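Local coordinates for DUF269-containing protein (Cyanothece sp. ATCC 51142, PDB 3NJ2) that is of unknown function but belongs to the DUF269 family and is associated with nitrogen fixation, at residues B[34-37]-B[38-42]; B[67-70]-B[71-75]; B[79-83]-B[84-88]; B[162-165]-B[166-170]. One frame throughout, in Å; residues are numbered along the deposited sequence.

All four contacts are local, formed within continuous segments where helices begin, end or turn; no catalytic site or ligand is known to unite them. Contact 1 lies nearest the middle of the chain, its centre about 10 Å from the chain's centre, and is largely buried. Contacts 2 and 3 lie at the surface and follow closely in sequence, contact 2 spanning the short helix 69-73 and contact 3 at the start of helix 83-104, their centres about 16 Å apart. Contact 4, at the end of helix 147-167, lies about 36 Å from contact 2, centre to centre, across the chain's centre from contacts 2 and 3. Of the four, contact 4 alone reaches the second subunit.

Contact 1. Residues B[34-37]-B[38-42]; sequences SPFL and QSLVQ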
loop_
_atom_site.group_PDB
_atom_site.type_symbol
_atom_site.label_atom_id
_atom_site.label_comp_id
_atom_site.label_asym_id
_atom_site.label_seq_id
_atom_site.Cartn_x
_atom_site.Cartn_y
_atom_site.Cartn_z
ATOM N N SER B 34 -22.158 2.477 18.720
ATOM C CA SER B 34 -21.786 2.237 17.335
ATOM C C SER B 34 -20.861 1.086 17.065
ATOM O O SER B 34 -19.803 1.033 17.631
ATOM C CB SER B 34 -21.128 3.513 16.793
ATOM O OG SER B 34 -20.498 3.227 15.527
ATOM N N PRO B 35 -21.216 0.123 16.176
ATOM C CA PRO B 35 -20.257 -0.978 15.934
ATOM C C PRO B 35 -18.953 -0.432 15.303
ATOM O O PRO B 35 -17.928 -0.956 15.578
ATOM C CB PRO B 35 -21.015 -1.898 14.967
ATOM C CG PRO B 35 -22.439 -1.687 15.399
ATOM C CD PRO B 35 -22.586 -0.197 15.670
ATOM N N PHE B 36 -19.083 0.627 14.475
ATOM C CA PHE B 36 -17.888 1.247 13.909
ATOM C C PHE B 36 -16.992 1.872 14.951
ATOM O O PHE B 36 -15.830 1.559 14.958
ATOM C CB PHE B 36 -18.142 2.200 12.710
ATOM C CG PHE B 36 -16.875 2.811 12.270
ATOM C CD1 PHE B 36 -15.929 2.046 11.495
ATOM C CD2 PHE B 36 -16.555 4.145 12.627
ATOM C CE1 PHE B 36 -14.658 2.609 11.143
ATOM C CE2 PHE B 36 -15.324 4.632 12.266
ATOM C CZ PHE B 36 -14.380 3.861 11.574
ATOM N N LEU B 37 -17.575 2.730 15.787
ATOM C CA LEU B 37 -16.712 3.338 16.781
ATOM C C LEU B 37 -16.131 2.324 17.751
ATOM O O LEU B 37 -15.014 2.498 18.223
ATOM C CB LEU B 37 -17.461 4.500 17.487
ATOM C CG LEU B 37 -17.946 5.655 16.626
ATOM C CD1 LEU B 37 -18.727 6.774 17.374
ATOM C CD2 LEU B 37 -16.746 6.226 15.862
ATOM N N GLN B 38 -16.926 1.299 18.095
ATOM C CA GLN B 38 -16.414 0.260 18.888
ATOM C C GLN B 38 -15.214 -0.486 18.207
ATOM O O GLN B 38 -14.209 -0.805 18.840
ATOM C CB GLN B 38 -17.527 -0.633 19.397
ATOM C CG GLN B 38 -18.303 0.002 20.574
ATOM C CD GLN B 38 -17.397 0.183 21.786
ATOM O OE1 GLN B 38 -16.823 -0.809 22.289
ATOM N NE2 GLN B 38 -17.241 1.435 22.235
ATOM N N SER B 39 -15.329 -0.753 16.925
ATOM C CA SER B 39 -14.254 -1.331 16.177
ATOM C C SER B 39 -13.049 -0.435 16.194
ATOM O O SER B 39 -11.979 -0.889 16.404
ATOM C CB SER B 39 -14.666 -1.534 14.719
ATOM O OG SER B 39 -13.732 -2.399 14.099
ATOM N N LEU B 40 -13.279 0.867 16.023
ATOM C CA LEU B 40 -12.141 1.788 15.999
ATOM C C LEU B 40 -11.438 1.826 17.367
ATOM O O LEU B 40 -10.186 1.776 17.458
ATOM C CB LEU B 40 -12.624 3.181 15.608
ATOM C CG LEU B 40 -11.606 4.286 15.516
ATOM C CD1 LEU B 40 -10.430 3.890 14.546
ATOM C CD2 LEU B 40 -12.232 5.622 15.167
ATOM N N VAL B 41 -12.243 1.903 18.430
ATOM C CA VAL B 41 -11.644 1.861 19.824
ATOM C C VAL B 41 -10.816 0.584 20.036
ATOM O O VAL B 41 -9.672 0.599 20.536
ATOM C CB VAL B 41 -12.702 1.989 20.997
ATOM C CG1 VAL B 41 -12.085 1.791 22.389
ATOM C CG2 VAL B 41 -13.403 3.299 20.920
ATOM N N GLN B 42 -11.374 -0.526 19.624
ATOM C CA GLN B 42 -10.632 -1.824 19.704
ATOM C C GLN B 42 -9.259 -1.768 19.015
ATOM O O GLN B 42 -8.223 -2.202 19.538
ATOM C CB GLN B 42 -11.463 -2.940 19.157
ATOM C CG GLN B 42 -10.779 -4.311 19.180
ATOM C CD GLN B 42 -11.607 -5.383 18.424
ATOM O OE1 GLN B 42 -12.582 -5.068 17.690
ATOM N NE2 GLN B 42 -11.191 -6.641 18.560
#
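F36 and L40 each set CG trans to the backbone nitrogen (chi1 177° and -180°), which brings the phenyl ring and the branched end of the leucine together one turn apart on helix 35-46. They meet lightly and obliquely, with F36 CE2 at 4.4 Å from L40 CD2, and the ring also packs on helices 83-104 and 147-167. Beneath them L40 N bonds to F36 O at 2.8 Å. Ahead of this turn S34 is the N-cap, at the junction with helix 24-33. Its hydroxyl reaches forward to the first turn, and L37 N donates to S34 OG at 3.0 Å in a nearly straight bond (175°). The same OG is hydrogen-bonded to N151 OD1. Q38 N donates to S34 O at 2.9 Å, and Q38 CB rests 3.3 Å from that same S34 O. Beyond a bend in its chain, Q38 NE2 bonds to V31 O and D58 OD2. V41 CG2 presses on L37 O at 3.2 Å. The buried hydroxyls are thus satisfied, S39 OG by A95 O and S34 OG by its cap and N151, which implies that polar bonds as well as apolar packing fix the start of this helix within the core.

Contact 2. Residues B[67-70]-B[71-75]; sequences IPKK and KRREI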
loop_
_atom_site.group_PDB
_atom_site.type_symbol
_atom_site.label_atom_id
_atom_site.label_comp_id
_atom_site.label_asym_id
_atom_site.label_seq_id
_atom_site.Cartn_x
_atom_site.Cartn_y
_atom_site.Cartn_z
ATOM N N ILE B 67 -11.619 16.823 15.294
ATOM C CA ILE B 67 -10.797 18.013 15.354
ATOM C C ILE B 67 -11.592 19.028 14.583
ATOM O O ILE B 67 -11.972 18.766 13.455
ATOM C CB ILE B 67 -9.383 17.821 14.610
ATOM C CG1 ILE B 67 -8.485 16.687 15.118
ATOM C CG2 ILE B 67 -8.512 19.066 14.844
ATOM C CD1 ILE B 67 -7.291 16.336 14.132
ATOM N N PRO B 68 -11.846 20.200 15.188
ATOM C CA PRO B 68 -12.591 21.258 14.523
ATOM C C PRO B 68 -12.020 21.623 13.126
ATOM O O PRO B 68 -10.814 21.746 12.978
ATOM C CB PRO B 68 -12.480 22.437 15.520
ATOM C CG PRO B 68 -12.210 21.765 16.906
ATOM C CD PRO B 68 -11.294 20.611 16.492
ATOM N N LYS B 69 -12.910 21.825 12.154
ATOM C CA LYS B 69 -12.530 22.113 10.751
ATOM C C LYS B 69 -11.390 23.147 10.676
ATOM O O LYS B 69 -10.372 22.962 9.985
ATOM C CB LYS B 69 -13.781 22.607 10.005
ATOM C CG LYS B 69 -13.640 22.876 8.480
ATOM C CD LYS B 69 -14.417 24.178 8.042
ATOM C CE LYS B 69 -15.972 24.053 8.068
ATOM N NZ LYS B 69 -16.627 24.867 6.959
ATOM N N LYS B 70 -11.537 24.193 11.473
ATOM C CA LYS B 70 -10.644 25.337 11.449
ATOM C C LYS B 70 -9.261 24.977 11.951
ATOM O O LYS B 70 -8.283 25.347 11.344
ATOM C CB LYS B 70 -11.284 26.477 12.261
ATOM C CG LYS B 70 -10.359 27.566 12.700
ATOM C CD LYS B 70 -10.586 28.846 11.832
ATOM C CE LYS B 70 -10.083 30.123 12.510
ATOM N NZ LYS B 70 -8.685 30.011 13.018
ATOM N N LYS B 71 -9.190 24.212 13.040
ATOM C CA LYS B 71 -7.921 23.714 13.608
ATOM C C LYS B 71 -7.274 22.724 12.650
ATOM O O LYS B 71 -6.047 22.763 12.438
ATOM C CB LYS B 71 -8.176 23.063 14.996
ATOM C CG LYS B 71 -6.952 22.656 15.791
ATOM C CD LYS B 71 -7.368 22.076 17.164
ATOM C CE LYS B 71 -6.291 21.160 17.768
ATOM N NZ LYS B 71 -5.119 21.946 18.316
ATOM N N ARG B 72 -8.111 21.875 12.052
ATOM C CA ARG B 72 -7.614 20.909 11.093
ATOM C C ARG B 72 -6.906 21.547 9.885
ATOM O O ARG B 72 -5.770 21.099 9.523
ATOM C CB ARG B 72 -8.737 19.997 10.647
ATOM C CG ARG B 72 -8.359 18.601 10.781
ATOM C CD ARG B 72 -9.506 17.644 10.482
ATOM N NE ARG B 72 -10.416 17.942 9.397
ATOM C CZ ARG B 72 -11.716 18.170 9.549
ATOM N NH1 ARG B 72 -12.241 18.311 10.773
ATOM N NH2 ARG B 72 -12.493 18.368 8.478
ATOM N N ARG B 73 -7.573 22.572 9.319
ATOM C CA ARG B 73 -7.077 23.310 8.116
ATOM C C ARG B 73 -5.716 23.930 8.395
ATOM O O ARG B 73 -4.933 24.122 7.475
ATOM C CB ARG B 73 -8.090 24.322 7.543
ATOM C CG ARG B 73 -8.275 25.681 8.301
ATOM C CD ARG B 73 -9.109 26.757 7.535
ATOM N NE ARG B 73 -10.399 27.002 8.199
ATOM C CZ ARG B 73 -11.584 26.495 7.823
ATOM N NH1 ARG B 73 -11.708 25.728 6.734
ATOM N NH2 ARG B 73 -12.672 26.776 8.537
ATOM N N GLU B 74 -5.422 24.191 9.673
ATOM C CA GLU B 74 -4.215 24.856 10.135
ATOM C C GLU B 74 -3.047 23.952 10.511
ATOM O O GLU B 74 -2.007 24.441 10.923
ATOM C CB GLU B 74 -4.556 25.823 11.321
ATOM C CG GLU B 74 -4.854 27.277 10.923
ATOM C CD GLU B 74 -6.036 27.918 11.695
ATOM O OE1 GLU B 74 -6.370 27.443 12.808
ATOM O OE2 GLU B 74 -6.631 28.906 11.174
ATOM N N ILE B 75 -3.206 22.626 10.430
ATOM C CA ILE B 75 -2.077 21.707 10.628
ATOM C C ILE B 75 -1.078 21.804 9.462
ATOM O O ILE B 75 -1.520 21.761 8.285
ATOM C CB ILE B 75 -2.583 20.221 10.818
ATOM C CG1 ILE B 75 -3.409 20.157 12.113
ATOM C CG2 ILE B 75 -1.437 19.178 10.842
ATOM C CD1 ILE B 75 -4.148 18.840 12.347
#
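The R72 guanidinium turns its edge to the carbonyl of I67, with NH1 donating to I67 O at 2.7 Å. The oxygen lies close to the guanidinium plane and the donor nearly along the C=O axis, although the N-H is bent at 131°. To get there the arginine folds back toward the start of the helix, passing I67 with its CG 4.0 Å from I67 CB. I67 also meets K71 at about a right angle, CG2 of I67 resting 4.0 Å from K71 CD. R73 is turned differently: one face of its guanidinium lies over K69 O and K70 N, while the K69 aliphatic chain comes across its far end, CD of K69 at 3.2 Å from R73 NH2. K69 to R73 form the short helix 69-73, with P68 at the N-cap position and R72 N donating to P68 O at 2.9 Å. K70 and E74, the latter just past the helix, form an i to i+4 salt bridge. K70 NZ reaches the syn lone pair of E74 OE2 at 3.0 Å and has a weak second bond to OE1 at 3.5 Å. R72 NH1 is shared with D145 in a further salt bridge, and I67 pairs through its backbone with F144, so the loop that carries both residues borders the arginine side of the helix. At the helix's other end I75 O accepts from R141 NE.

Contact 3. Residues B[79-83]-B[84-88]; sequences GDIDP and TTKLR
I81 packs its CD1 against T85 CG2 at 3.8 Å, the close apolar part of the contact. CG1 of I81 stands trans to the backbone N (chi1 -173°), which carries the chain in toward T85. CG2 meets K86 almost at a right angle, 4.0 Å from K86 CB. The same isoleucine also packs on A139 and on I89, one turn further along helix 83-104. Backbone bonds back up this packed side, K86 N donating to D82 O at 2.9 Å in a nearly straight bond. D82 is the N-cap of helix 83-104: its OD2 accepts from T85 N at 3.1 Å, on the anti side and 25° out of the carboxylate plane, while the bond to it from T84 N is weak. P83, which has no N-H to offer, takes the first helical position after the cap. From here outward the contact is loose and watery. The side chains of D82 and T84 run side by side, and one water bridges them, at 2.8 Å from D82 OD1 and 2.7 Å from T84 OG1. A second water joins T85 OG1, 3.1 Å away, to NH1 of R88, and is only weakly bound to D82 OD2. It lies in the R88 guanidinium plane, at the edge, whereas T85 CA is over one face of that group. D82 and T84 themselves are exposed.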
loop_
_atom_site.group_PDB
_atom_site.type_symbol
_atom_site.label_atom_id
_atom_site.label_comp_id
_atom_site.label_asym_id
_atom_site.label_seq_id
_atom_site.Cartn_x
_atom_site.Cartn_y
_atom_site.Cartn_z
ATOM N N GLY B 79 6.207 18.371 8.019
ATOM C CA GLY B 79 6.916 17.065 8.222
ATOM C C GLY B 79 6.660 16.009 7.146
ATOM O O GLY B 79 5.833 16.236 6.257
ATOM N N ASP B 80 7.427 14.911 7.156
ATOM C CA ASP B 80 6.831 13.586 6.946
ATOM C C ASP B 80 5.686 13.533 7.929
ATOM O O ASP B 80 5.663 14.294 8.907
ATOM C CB ASP B 80 7.838 12.441 7.286
ATOM C CG ASP B 80 8.581 11.885 6.053
ATOM O OD1 ASP B 80 8.626 12.573 5.001
ATOM O OD2 ASP B 80 9.143 10.739 6.160
ATOM N N ILE B 81 4.725 12.647 7.682
ATOM C CA ILE B 81 3.592 12.627 8.593
ATOM C C ILE B 81 4.013 12.170 10.001
ATOM O O ILE B 81 4.795 11.226 10.101
ATOM C CB ILE B 81 2.494 11.706 8.029
ATOM C CG1 ILE B 81 1.224 11.802 8.900
ATOM C CG2 ILE B 81 2.973 10.226 7.853
ATOM C CD1 ILE B 81 0.012 11.059 8.309
ATOM N N ASP B 82 3.497 12.842 11.052
ATOM C CA ASP B 82 3.705 12.282 12.406
ATOM C C ASP B 82 3.335 10.754 12.485
ATOM O O ASP B 82 2.220 10.361 12.027
ATOM C CB ASP B 82 2.922 13.031 13.434
ATOM C CG ASP B 82 3.097 12.410 14.757
ATOM O OD1 ASP B 82 4.238 12.477 15.300
ATOM O OD2 ASP B 82 2.116 11.796 15.201
ATOM N N PRO B 83 4.225 9.893 13.036
ATOM C CA PRO B 83 3.841 8.484 13.094
ATOM C C PRO B 83 2.590 8.218 13.896
ATOM O O PRO B 83 1.990 7.192 13.627
ATOM C CB PRO B 83 5.026 7.790 13.803
ATOM C CG PRO B 83 6.230 8.548 13.238
ATOM C CD PRO B 83 5.698 10.034 13.191
ATOM N N THR B 84 2.248 9.048 14.896
ATOM C CA THR B 84 0.981 8.842 15.629
ATOM C C THR B 84 -0.253 9.079 14.729
ATOM O O THR B 84 -1.268 8.342 14.798
ATOM C CB THR B 84 0.933 9.674 16.896
ATOM O OG1 THR B 84 1.984 9.199 17.743
ATOM C CG2 THR B 84 -0.402 9.582 17.569
ATOM N N THR B 85 -0.200 10.149 13.927
ATOM C CA THR B 85 -1.281 10.478 12.986
ATOM C C THR B 85 -1.364 9.322 11.966
ATOM O O THR B 85 -2.478 8.879 11.615
ATOM C CB THR B 85 -1.015 11.786 12.241
ATOM O OG1 THR B 85 -1.061 12.862 13.201
ATOM C CG2 THR B 85 -2.211 12.067 11.260
ATOM N N LYS B 86 -0.213 8.863 11.476
ATOM C CA LYS B 86 -0.185 7.720 10.548
ATOM C C LYS B 86 -0.852 6.462 11.157
ATOM O O LYS B 86 -1.670 5.807 10.494
ATOM C CB LYS B 86 1.214 7.418 10.069
ATOM C CG LYS B 86 1.250 6.290 9.153
ATOM C CD LYS B 86 2.656 6.045 8.650
ATOM C CE LYS B 86 2.610 5.088 7.490
ATOM N NZ LYS B 86 3.984 5.081 6.843
ATOM N N LEU B 87 -0.557 6.239 12.443
ATOM C CA LEU B 87 -1.164 5.121 13.191
ATOM C C LEU B 87 -2.675 5.353 13.352
ATOM O O LEU B 87 -3.440 4.363 13.213
ATOM C CB LEU B 87 -0.416 4.979 14.564
ATOM C CG LEU B 87 -0.958 3.733 15.314
ATOM C CD1 LEU B 87 -0.862 2.371 14.609
ATOM C CD2 LEU B 87 -0.139 3.589 16.605
ATOM N N ARG B 88 -3.148 6.574 13.539
ATOM C CA ARG B 88 -4.622 6.848 13.506
ATOM C C ARG B 88 -5.233 6.478 12.190
ATOM O O ARG B 88 -6.270 5.867 12.185
ATOM C CB ARG B 88 -5.093 8.309 13.851
ATOM C CG ARG B 88 -4.891 8.617 15.359
ATOM C CD ARG B 88 -5.706 9.793 15.747
ATOM N NE ARG B 88 -5.247 10.983 14.977
ATOM C CZ ARG B 88 -4.164 11.696 15.304
ATOM N NH1 ARG B 88 -3.424 11.378 16.377
ATOM N NH2 ARG B 88 -3.792 12.743 14.562
HETATM O O HOH W 1 -0.871 13.169 16.294
HETATM O O HOH W 2 4.429 10.217 17.019
#

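Contact 4. Residues B[162-165]-B[166-170]; sequences IELV and NKFPE
L164 CD2 meets the edge of the F168 ring, close to its plane and 3.9 Å from F168 CE2. K167 CG lies 3.8 Å above the centre of one face of the same ring. At the backbone, L164 O receives two weak bonds, from K167 N and from F168 N. F168 N also donates weakly to V165 O at 3.3 Å. K167 N keeps its regular bond to E163 O, and the weak, shared bonds mark the end of the helix. Just upstream, N166 N donates to I162 O at 3.0 Å. There the side chains of I162 and N166 run alongside each other, I162 CG2 being 3.8 Å from N166 ND2. F168 leaves helical geometry (psi 53°) and occupies the N-cap position of helix 169-172, so this single non-helical residue separates helix 147-167 from helix 169-172. P169 adds to the break, since it has no N-H to give, and its CD comes to 3.8 Å from V165 O. Beyond the ring, E170 OE2 sits at the F168 edge, in plane. The second subunit packs on this corner, its V171 on F168, its K128 on L164 and its F168 on E170, while the E170 carboxylates of the two subunits come close to each other. On the intramolecular side, I162 and V165 pack on E103, T104 and I100 of helix 83-104, and V165 and F168 lean on V131 and L129 of strand 129-136.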
loop_
_atom_site.group_PDB
_atom_site.type_symbol
_atom_site.label_atom_id
_atom_site.label_comp_id
_atom_site.label_asym_id
_atom_site.label_seq_id
_atom_site.Cartn_x
_atom_site.Cartn_y
_atom_site.Cartn_z
ATOM N N ILE B 162 -18.418 -4.338 2.295
ATOM C CA ILE B 162 -19.294 -5.494 2.423
ATOM C C ILE B 162 -20.067 -5.769 1.129
ATOM O O ILE B 162 -20.132 -6.929 0.746
ATOM C CB ILE B 162 -20.212 -5.381 3.666
ATOM C CG1 ILE B 162 -19.331 -5.550 4.895
ATOM C CG2 ILE B 162 -21.275 -6.500 3.684
ATOM C CD1 ILE B 162 -19.940 -4.919 6.176
ATOM N N GLU B 163 -20.606 -4.717 0.549
ATOM C CA GLU B 163 -21.365 -4.864 -0.731
ATOM C C GLU B 163 -20.458 -5.438 -1.804
ATOM O O GLU B 163 -20.851 -6.340 -2.586
ATOM C CB GLU B 163 -21.945 -3.562 -1.158
ATOM C CG GLU B 163 -23.167 -3.030 -0.382
ATOM C CD GLU B 163 -23.488 -1.574 -0.801
ATOM O OE1 GLU B 163 -22.800 -0.991 -1.731
ATOM O OE2 GLU B 163 -24.432 -0.997 -0.191
ATOM N N LEU B 164 -19.185 -5.033 -1.805
ATOM C CA LEU B 164 -18.266 -5.577 -2.797
ATOM C C LEU B 164 -17.991 -7.044 -2.623
ATOM O O LEU B 164 -18.019 -7.763 -3.599
ATOM C CB LEU B 164 -16.938 -4.763 -2.811
ATOM C CG LEU B 164 -16.991 -3.406 -3.459
ATOM C CD1 LEU B 164 -15.693 -2.616 -3.122
ATOM C CD2 LEU B 164 -17.205 -3.531 -4.928
ATOM N N VAL B 165 -17.750 -7.494 -1.393
ATOM C CA VAL B 165 -17.529 -8.918 -1.146
ATOM C C VAL B 165 -18.799 -9.714 -1.573
ATOM O O VAL B 165 -18.664 -10.759 -2.225
ATOM C CB VAL B 165 -17.285 -9.225 0.334
ATOM C CG1 VAL B 165 -17.030 -10.755 0.582
ATOM C CG2 VAL B 165 -16.136 -8.434 0.864
ATOM N N ASN B 166 -19.993 -9.179 -1.274
ATOM C CA ASN B 166 -21.241 -9.879 -1.624
ATOM C C ASN B 166 -21.377 -9.932 -3.135
ATOM O O ASN B 166 -21.936 -10.882 -3.692
ATOM C CB ASN B 166 -22.413 -9.133 -1.063
ATOM C CG ASN B 166 -22.571 -9.357 0.398
ATOM O OD1 ASN B 166 -22.170 -10.409 0.900
ATOM N ND2 ASN B 166 -23.262 -8.433 1.063
ATOM N N LYS B 167 -20.864 -8.922 -3.822
ATOM C CA LYS B 167 -21.032 -8.866 -5.292
ATOM C C LYS B 167 -19.993 -9.753 -6.014
ATOM O O LYS B 167 -20.361 -10.352 -7.092
ATOM C CB LYS B 167 -20.975 -7.400 -5.719
ATOM C CG LYS B 167 -21.248 -7.128 -7.156
ATOM C CD LYS B 167 -21.611 -5.662 -7.258
ATOM C CE LYS B 167 -21.606 -5.202 -8.704
ATOM N NZ LYS B 167 -22.075 -3.793 -8.829
ATOM N N PHE B 168 -18.797 -10.010 -5.445
ATOM C CA PHE B 168 -17.614 -10.583 -6.145
ATOM C C PHE B 168 -17.008 -11.715 -5.365
ATOM O O PHE B 168 -15.822 -11.730 -5.061
ATOM C CB PHE B 168 -16.583 -9.437 -6.453
ATOM C CG PHE B 168 -17.087 -8.391 -7.366
ATOM C CD1 PHE B 168 -17.513 -8.710 -8.667
ATOM C CD2 PHE B 168 -17.083 -7.056 -6.986
ATOM C CE1 PHE B 168 -17.981 -7.698 -9.545
ATOM C CE2 PHE B 168 -17.523 -6.064 -7.871
ATOM C CZ PHE B 168 -17.981 -6.404 -9.163
ATOM N N PRO B 169 -17.817 -12.746 -4.971
ATOM C CA PRO B 169 -17.186 -13.857 -4.247
ATOM C C PRO B 169 -16.137 -14.578 -5.038
ATOM O O PRO B 169 -15.203 -15.140 -4.429
ATOM C CB PRO B 169 -18.362 -14.849 -4.007
ATOM C CG PRO B 169 -19.350 -14.524 -5.089
ATOM C CD PRO B 169 -19.229 -13.002 -5.284
ATOM N N GLU B 170 -16.219 -14.519 -6.392
ATOM C CA GLU B 170 -15.296 -15.204 -7.229
ATOM C C GLU B 170 -13.873 -14.644 -7.161
ATOM O O GLU B 170 -12.903 -15.333 -7.427
ATOM C CB GLU B 170 -15.774 -15.286 -8.684
ATOM C CG GLU B 170 -15.677 -13.926 -9.491
ATOM C CD GLU B 170 -16.810 -12.988 -9.211
ATOM O OE1 GLU B 170 -17.662 -13.265 -8.301
ATOM O OE2 GLU B 170 -16.938 -11.942 -9.950
#